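Local coordinates for conserved protein with 2 CBS domains (Pyrobaculum aerophilum, PDB 2RIF) that probably senses or responds to adenine nucleotides, binding AMP at sites formed by its paired CBS domains, at residues A[15-20]-A[111-116]; A[80-85]-A[105-110]. All blocks are in the same frame, centred on the assembly; numbering follows the deposited sequence.

Contact 1 (A[15-20]-A[111-116]); sequences PVSLPE and GELVGV. With AMP (adenosine monophosphate), chain G.
Pro15 and Leu113 meet as two apolar side chains sliding past each other in opposite directions, joining the entry to strand 17-19 of the first CBS domain to strand 113-118 of the second. Leu113 holds CG anti to its backbone N (chi1 -179°), and the CD2 branch then lies alongside the proline ring, 3.5 Å from Pro15 CB. The far edge of the same ring rests near the backbone, with Pro15 CD 3.6 Å from Val114 O. Val114 and Gly115 together face Val106 as a classic beta bulge. The adenine of AMP lies between Val16 and Val116. Val16 N donates a nearly straight hydrogen bond to AMP N1 (2.8 Å), while AMP N6 returns only a weak one to Val16 O. Val116 lies over one face of the base, its CB 3.4 Å from AMP C6, and Val16 covers the opposite face near the ring edge, its CG2 3.6 Å from AMP N1. Asp121 and Ser118 of the same chain and Arg57 of the second subunit also hydrogen-bond this nucleotide. The two segments thus meet through apolar side chains; the directional bonds run between Val16 and the base, while Val116 adds only packing.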
loop_
_atom_site.group_PDB
_atom_site.type_symbol
_atom_site.label_atom_id
_atom_site.label_comp_id
_atom_site.label_asym_id
_atom_site.label_seq_id
_atom_site.Cartn_x
_atom_site.Cartn_y
_atom_site.Cartn_z
ATOM N N PRO A 15 -3.342 15.207 -9.894
ATOM C CA PRO A 15 -4.143 14.380 -8.986
ATOM C C PRO A 15 -5.103 13.424 -9.697
ATOM O O PRO A 15 -5.853 13.843 -10.580
ATOM C CB PRO A 15 -4.923 15.412 -8.161
ATOM C CG PRO A 15 -4.923 16.646 -8.981
ATOM C CD PRO A 15 -3.627 16.642 -9.721
ATOM N N VAL A 16 -5.058 12.151 -9.312
ATOM C CA VAL A 16 -5.983 11.142 -9.810
ATOM C C VAL A 16 -7.247 11.224 -8.966
ATOM O O VAL A 16 -7.210 10.957 -7.764
ATOM C CB VAL A 16 -5.388 9.724 -9.696
ATOM C CG1 VAL A 16 -6.423 8.673 -10.076
ATOM C CG2 VAL A 16 -4.144 9.602 -10.566
ATOM N N SER A 17 -8.360 11.601 -9.588
ATOM C CA SER A 17 -9.597 11.826 -8.848
ATOM C C SER A 17 -10.853 11.474 -9.637
ATOM O O SER A 17 -10.833 11.399 -10.865
ATOM C CB SER A 17 -9.676 13.290 -8.413
ATOM O OG SER A 17 -9.734 14.150 -9.536
ATOM N N LEU A 18 -11.938 11.251 -8.904
ATOM C CA LEU A 18 -13.259 11.047 -9.487
ATOM C C LEU A 18 -14.267 11.886 -8.711
ATOM O O LEU A 18 -13.981 12.309 -7.590
ATOM C CB LEU A 18 -13.676 9.574 -9.415
ATOM C CG LEU A 18 -12.793 8.526 -10.097
ATOM C CD1 LEU A 18 -11.574 8.211 -9.244
ATOM C CD2 LEU A 18 -13.587 7.252 -10.366
ATOM N N PRO A 19 -15.444 12.149 -9.303
ATOM C CA PRO A 19 -16.501 12.804 -8.533
ATOM C C PRO A 19 -17.013 11.891 -7.420
ATOM O O PRO A 19 -16.971 10.668 -7.562
ATOM C CB PRO A 19 -17.600 13.055 -9.574
ATOM C CG PRO A 19 -16.922 12.973 -10.894
ATOM C CD PRO A 19 -15.813 11.993 -10.722
ATOM N N GLU A 20 -17.501 12.484 -6.332
ATOM C CA GLU A 20 -17.976 11.715 -5.172
ATOM C C GLU A 20 -19.125 10.747 -5.489
ATOM O O GLU A 20 -19.393 9.828 -4.714
ATOM C CB GLU A 20 -18.382 12.653 -4.024
ATOM C CG GLU A 20 -19.584 13.549 -4.314
ATOM C CD GLU A 20 -20.068 14.298 -3.083
ATOM O OE1 GLU A 20 -19.242 14.924 -2.386
ATOM O OE2 GLU A 20 -21.286 14.270 -2.816
ATOM N N GLY A 111 -7.709 25.307 0.176
ATOM C CA GLY A 111 -8.270 23.980 0.436
ATOM C C GLY A 111 -8.619 23.225 -0.835
ATOM O O GLY A 111 -9.508 22.372 -0.831
ATOM N N GLU A 112 -7.910 23.534 -1.920
ATOM C CA GLU A 112 -8.151 22.925 -3.228
ATOM C C GLU A 112 -7.129 21.825 -3.492
ATOM O O GLU A 112 -5.984 21.918 -3.049
ATOM C CB GLU A 112 -8.063 23.981 -4.333
ATOM C CG GLU A 112 -8.877 25.241 -4.057
ATOM C CD GLU A 112 -8.833 26.243 -5.200
ATOM O OE1 GLU A 112 -7.845 26.248 -5.966
ATOM O OE2 GLU A 112 -9.791 27.037 -5.324
ATOM N N LEU A 113 -7.543 20.797 -4.231
ATOM C CA LEU A 113 -6.687 19.643 -4.511
ATOM C C LEU A 113 -5.518 20.001 -5.430
ATOM O O LEU A 113 -5.712 20.269 -6.617
ATOM C CB LEU A 113 -7.506 18.508 -5.140
ATOM C CG LEU A 113 -6.754 17.217 -5.481
ATOM C CD1 LEU A 113 -6.070 16.643 -4.248
ATOM C CD2 LEU A 113 -7.694 16.195 -6.098
ATOM N N VAL A 114 -4.311 19.999 -4.867
ATOM C CA VAL A 114 -3.087 20.248 -5.630
ATOM C C VAL A 114 -2.508 18.923 -6.118
ATOM O O VAL A 114 -2.124 18.794 -7.283
ATOM C CB VAL A 114 -2.030 20.985 -4.779
ATOM C CG1 VAL A 114 -0.743 21.176 -5.569
ATOM C CG2 VAL A 114 -2.572 22.327 -4.310
ATOM N N GLY A 115 -2.443 17.943 -5.221
ATOM C CA GLY A 115 -1.934 16.620 -5.565
ATOM C C GLY A 115 -2.027 15.630 -4.420
ATOM O O GLY A 115 -2.666 15.898 -3.399
ATOM N N VAL A 116 -1.387 14.478 -4.601
ATOM C CA VAL A 116 -1.363 13.429 -3.587
ATOM C C VAL A 116 0.054 12.899 -3.422
ATOM O O VAL A 116 0.726 12.583 -4.402
ATOM C CB VAL A 116 -2.295 12.266 -3.966
ATOM C CG1 VAL A 116 -2.072 11.065 -3.043
ATOM C CG2 VAL A 116 -3.750 12.716 -3.934
HETATM P P AMP G . 1.107 4.623 -5.151
HETATM O O1P AMP G . 1.066 3.208 -5.655
HETATM O O2P AMP G . -0.208 5.347 -5.295
HETATM O O3P AMP G . 1.781 4.804 -3.816
HETATM O "O5'" AMP G . 2.146 5.305 -6.174
HETATM C "C5'" AMP G . 1.756 6.155 -7.246
HETATM C "C4'" AMP G . 2.660 7.382 -7.276
HETATM O "O4'" AMP G . 1.940 8.469 -7.863
HETATM C "C3'" AMP G . 3.123 7.833 -5.894
HETATM O "O3'" AMP G . 4.545 7.715 -5.779
HETATM C "C2'" AMP G . 2.651 9.268 -5.755
HETATM O "O2'" AMP G . 3.722 10.202 -5.910
HETATM C "C1'" AMP G . 1.661 9.472 -6.887
HETATM N N9 AMP G . 0.250 9.328 -6.448
HETATM C C8 AMP G . -0.261 8.447 -5.565
HETATM N N7 AMP G . -1.605 8.619 -5.434
HETATM C C5 AMP G . -1.964 9.625 -6.253
HETATM C C6 AMP G . -3.213 10.334 -6.618
HETATM N N6 AMP G . -4.394 9.988 -6.057
HETATM N N1 AMP G . -3.128 11.339 -7.522
HETATM C C2 AMP G . -1.958 11.701 -8.089
HETATM N N3 AMP G . -0.795 11.100 -7.803
HETATM C C4 AMP G . -0.735 10.082 -6.915
#

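Contact 2 (A[80-85]-A[105-110]); sequences PITVLD and VVVNKN. With AMP (adenosine monophosphate), chain H.
The beta-alpha-beta unit of the second CBS domain is closed here, where Thr82, Val83 and Leu84 pair in parallel with Val105, Val106 and Val107, the intervening helix 89-99 carrying the chain from one strand to the next. Four backbone hydrogen bonds zip the edge strand to its neighbour: Val105 N to Ile81 O, Val83 N to Val105 O, Val107 N to Val83 O and Asp85 N to Val107 O. The last is short (2.8 Å) and approaches nearly along the C=O axis, yet it is the most bent of the four at the N-H (131°). The short strands are twisted, their directions 38° apart. On one face Val83 CG2 meets Val106 CG2 at 3.9 Å, the two side chains crossing obliquely, and Thr7 covers both residues. Val106 turns its other methyl, CG1, along the strand to within 3.6 Å of Asp85 CA. The other face carries Thr82, Leu84, Val105 and Val107; Val105 packs on Val53 and Val107 on Pro50, both of the first CBS domain. At the end of its strand Leu84 extends CD2 onward to Asn108 O; just beyond, the carboxylate of Asp85 passes across Asn108, whose own OD1 is taken by Glu112 N. At the opposite end Ile81 N donates to AMP N1 (2.8 Å), and AMP N6 donates to Ile81 O (3.3 Å). Ile81 has CG1 beside its backbone N (chi1 -62°), which lays that carbon over the N1-C2 side of the adenine. Ile81 O thus accepts from both the adenine amino group and Val105 N, the latter in the carbonyl plane. Adenine recognition is therefore wired into the first rung of the sheet: the backbone that reads the base through N1 and N6 is itself positioned by strand pairing.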
loop_
_atom_site.group_PDB
_atom_site.type_symbol
_atom_site.label_atom_id
_atom_site.label_comp_id
_atom_site.label_asym_id
_atom_site.label_seq_id
_atom_site.Cartn_x
_atom_site.Cartn_y
_atom_site.Cartn_z
ATOM N N PRO A 80 -10.625 13.110 4.040
ATOM C CA PRO A 80 -9.238 13.316 3.614
ATOM C C PRO A 80 -8.297 13.867 4.689
ATOM O O PRO A 80 -8.575 14.912 5.277
ATOM C CB PRO A 80 -9.365 14.331 2.466
ATOM C CG PRO A 80 -10.799 14.373 2.112
ATOM C CD PRO A 80 -11.539 14.037 3.354
ATOM N N ILE A 81 -7.196 13.155 4.930
ATOM C CA ILE A 81 -6.128 13.629 5.806
ATOM C C ILE A 81 -5.171 14.416 4.922
ATOM O O ILE A 81 -4.532 13.850 4.039
ATOM C CB ILE A 81 -5.385 12.467 6.489
ATOM C CG1 ILE A 81 -6.349 11.678 7.377
ATOM C CG2 ILE A 81 -4.218 12.991 7.319
ATOM C CD1 ILE A 81 -5.729 10.453 8.037
ATOM N N THR A 82 -5.072 15.720 5.160
ATOM C CA THR A 82 -4.379 16.609 4.233
ATOM C C THR A 82 -3.105 17.238 4.792
ATOM O O THR A 82 -2.875 17.251 6.001
ATOM C CB THR A 82 -5.313 17.755 3.785
ATOM O OG1 THR A 82 -5.525 18.660 4.875
ATOM C CG2 THR A 82 -6.660 17.208 3.312
ATOM N N VAL A 83 -2.280 17.743 3.877
ATOM C CA VAL A 83 -1.121 18.570 4.210
ATOM C C VAL A 83 -1.072 19.728 3.217
ATOM O O VAL A 83 -1.524 19.589 2.080
ATOM C CB VAL A 83 0.205 17.782 4.141
ATOM C CG1 VAL A 83 0.222 16.679 5.187
ATOM C CG2 VAL A 83 0.427 17.211 2.744
ATOM N N LEU A 84 -0.540 20.869 3.642
ATOM C CA LEU A 84 -0.433 22.021 2.750
ATOM C C LEU A 84 0.678 21.795 1.729
ATOM O O LEU A 84 1.633 21.063 1.991
ATOM C CB LEU A 84 -0.167 23.309 3.536
ATOM C CG LEU A 84 -1.293 23.791 4.455
ATOM C CD1 LEU A 84 -0.783 24.868 5.401
ATOM C CD2 LEU A 84 -2.478 24.298 3.640
ATOM N N ASP A 85 0.537 22.419 0.564
ATOM C CA ASP A 85 1.572 22.370 -0.469
ATOM C C ASP A 85 2.853 23.080 -0.008
ATOM O O ASP A 85 3.952 22.744 -0.455
ATOM C CB ASP A 85 1.064 22.973 -1.789
ATOM C CG ASP A 85 0.630 24.431 -1.653
ATOM O OD1 ASP A 85 0.664 25.155 -2.670
ATOM O OD2 ASP A 85 0.250 24.851 -0.537
ATOM N N VAL A 105 -3.162 13.738 1.176
ATOM C CA VAL A 105 -3.704 14.599 0.131
ATOM C C VAL A 105 -3.125 16.003 0.261
ATOM O O VAL A 105 -3.370 16.690 1.251
ATOM C CB VAL A 105 -5.242 14.686 0.213
ATOM C CG1 VAL A 105 -5.788 15.581 -0.895
ATOM C CG2 VAL A 105 -5.863 13.296 0.139
ATOM N N VAL A 106 -2.365 16.430 -0.741
ATOM C CA VAL A 106 -1.759 17.757 -0.724
ATOM C C VAL A 106 -2.742 18.793 -1.268
ATOM O O VAL A 106 -3.195 18.682 -2.409
ATOM C CB VAL A 106 -0.458 17.800 -1.550
ATOM C CG1 VAL A 106 0.203 19.165 -1.429
ATOM C CG2 VAL A 106 0.498 16.703 -1.092
ATOM N N VAL A 107 -3.074 19.785 -0.443
ATOM C CA VAL A 107 -3.968 20.873 -0.844
ATOM C C VAL A 107 -3.281 22.224 -0.664
ATOM O O VAL A 107 -2.212 22.306 -0.058
ATOM C CB VAL A 107 -5.290 20.864 -0.035
ATOM C CG1 VAL A 107 -6.044 19.558 -0.254
ATOM C CG2 VAL A 107 -5.023 21.092 1.450
ATOM N N ASN A 108 -3.896 23.278 -1.197
ATOM C CA ASN A 108 -3.361 24.637 -1.073
ATOM C C ASN A 108 -4.019 25.385 0.089
ATOM O O ASN A 108 -4.807 24.801 0.838
ATOM C CB ASN A 108 -3.494 25.408 -2.403
ATOM C CG ASN A 108 -4.939 25.622 -2.834
ATOM O OD1 ASN A 108 -5.877 25.448 -2.053
ATOM N ND2 ASN A 108 -5.119 26.012 -4.093
ATOM N N LYS A 109 -3.695 26.669 0.239
ATOM C CA LYS A 109 -4.232 27.478 1.336
ATOM C C LYS A 109 -5.757 27.629 1.243
ATOM O O LYS A 109 -6.438 27.717 2.267
ATOM C CB LYS A 109 -3.541 28.853 1.381
ATOM C CG LYS A 109 -3.456 29.469 2.780
ATOM C CD LYS A 109 -4.715 30.246 3.166
ATOM C CE LYS A 109 -5.106 30.001 4.622
ATOM N NZ LYS A 109 -6.346 30.740 4.996
ATOM N N ASN A 110 -6.287 27.637 0.020
ATOM C CA ASN A 110 -7.734 27.725 -0.204
ATOM C C ASN A 110 -8.466 26.401 0.072
ATOM O O ASN A 110 -9.693 26.380 0.183
ATOM C CB ASN A 110 -8.026 28.189 -1.637
ATOM C CG ASN A 110 -7.373 29.524 -1.970
ATOM O OD1 ASN A 110 -6.817 30.195 -1.098
ATOM N ND2 ASN A 110 -7.438 29.909 -3.238
HETATM P P AMP H . -3.385 3.103 2.083
HETATM O O1P AMP H . -2.633 2.135 2.956
HETATM O O2P AMP H . -2.781 4.484 2.044
HETATM O O3P AMP H . -3.748 2.565 0.723
HETATM O "O5'" AMP H . -4.810 3.274 2.823
HETATM C "C5'" AMP H . -5.206 2.452 3.928
HETATM C "C4'" AMP H . -6.456 3.013 4.594
HETATM O "O4'" AMP H . -6.218 4.364 4.999
HETATM C "C3'" AMP H . -7.642 3.042 3.649
HETATM O "O3'" AMP H . -8.839 2.690 4.350
HETATM C "C2'" AMP H . -7.688 4.469 3.147
HETATM O "O2'" AMP H . -9.013 4.892 2.816
HETATM C "C1'" AMP H . -7.090 5.260 4.303
HETATM N N9 AMP H . -6.334 6.438 3.819
HETATM C C8 AMP H . -5.217 6.420 3.068
HETATM N N7 AMP H . -4.776 7.674 2.802
HETATM C C5 AMP H . -5.629 8.521 3.398
HETATM C C6 AMP H . -5.756 9.985 3.521
HETATM N N6 AMP H . -4.858 10.805 2.932
HETATM N N1 AMP H . -6.801 10.462 4.233
HETATM C C2 AMP H . -7.704 9.651 4.820
HETATM N N3 AMP H . -7.642 8.314 4.750
HETATM C C4 AMP H . -6.651 7.702 4.067
#

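Strand 113-118 of contact 1 and strand 103-107 of contact 2 are antiparallel neighbours in one sheet, joined where Val106 probably hydrogen-bonds to Val114 and Gly115 at the bulge. Contact 2 is the more buried and builds that sheet within a single domain by regular backbone bonding, lined with valines. Contact 1 is a smaller surface junction between the two domains, made by apolar side chains without a hydrogen bond of its own. Each nevertheless presents the same device to a different AMP: a residue following a proline, Val16 or Ile81, offers its backbone N and O to adenine and lays aliphatic carbons over the ring, in keeping with the internal duplication of CBS pairs.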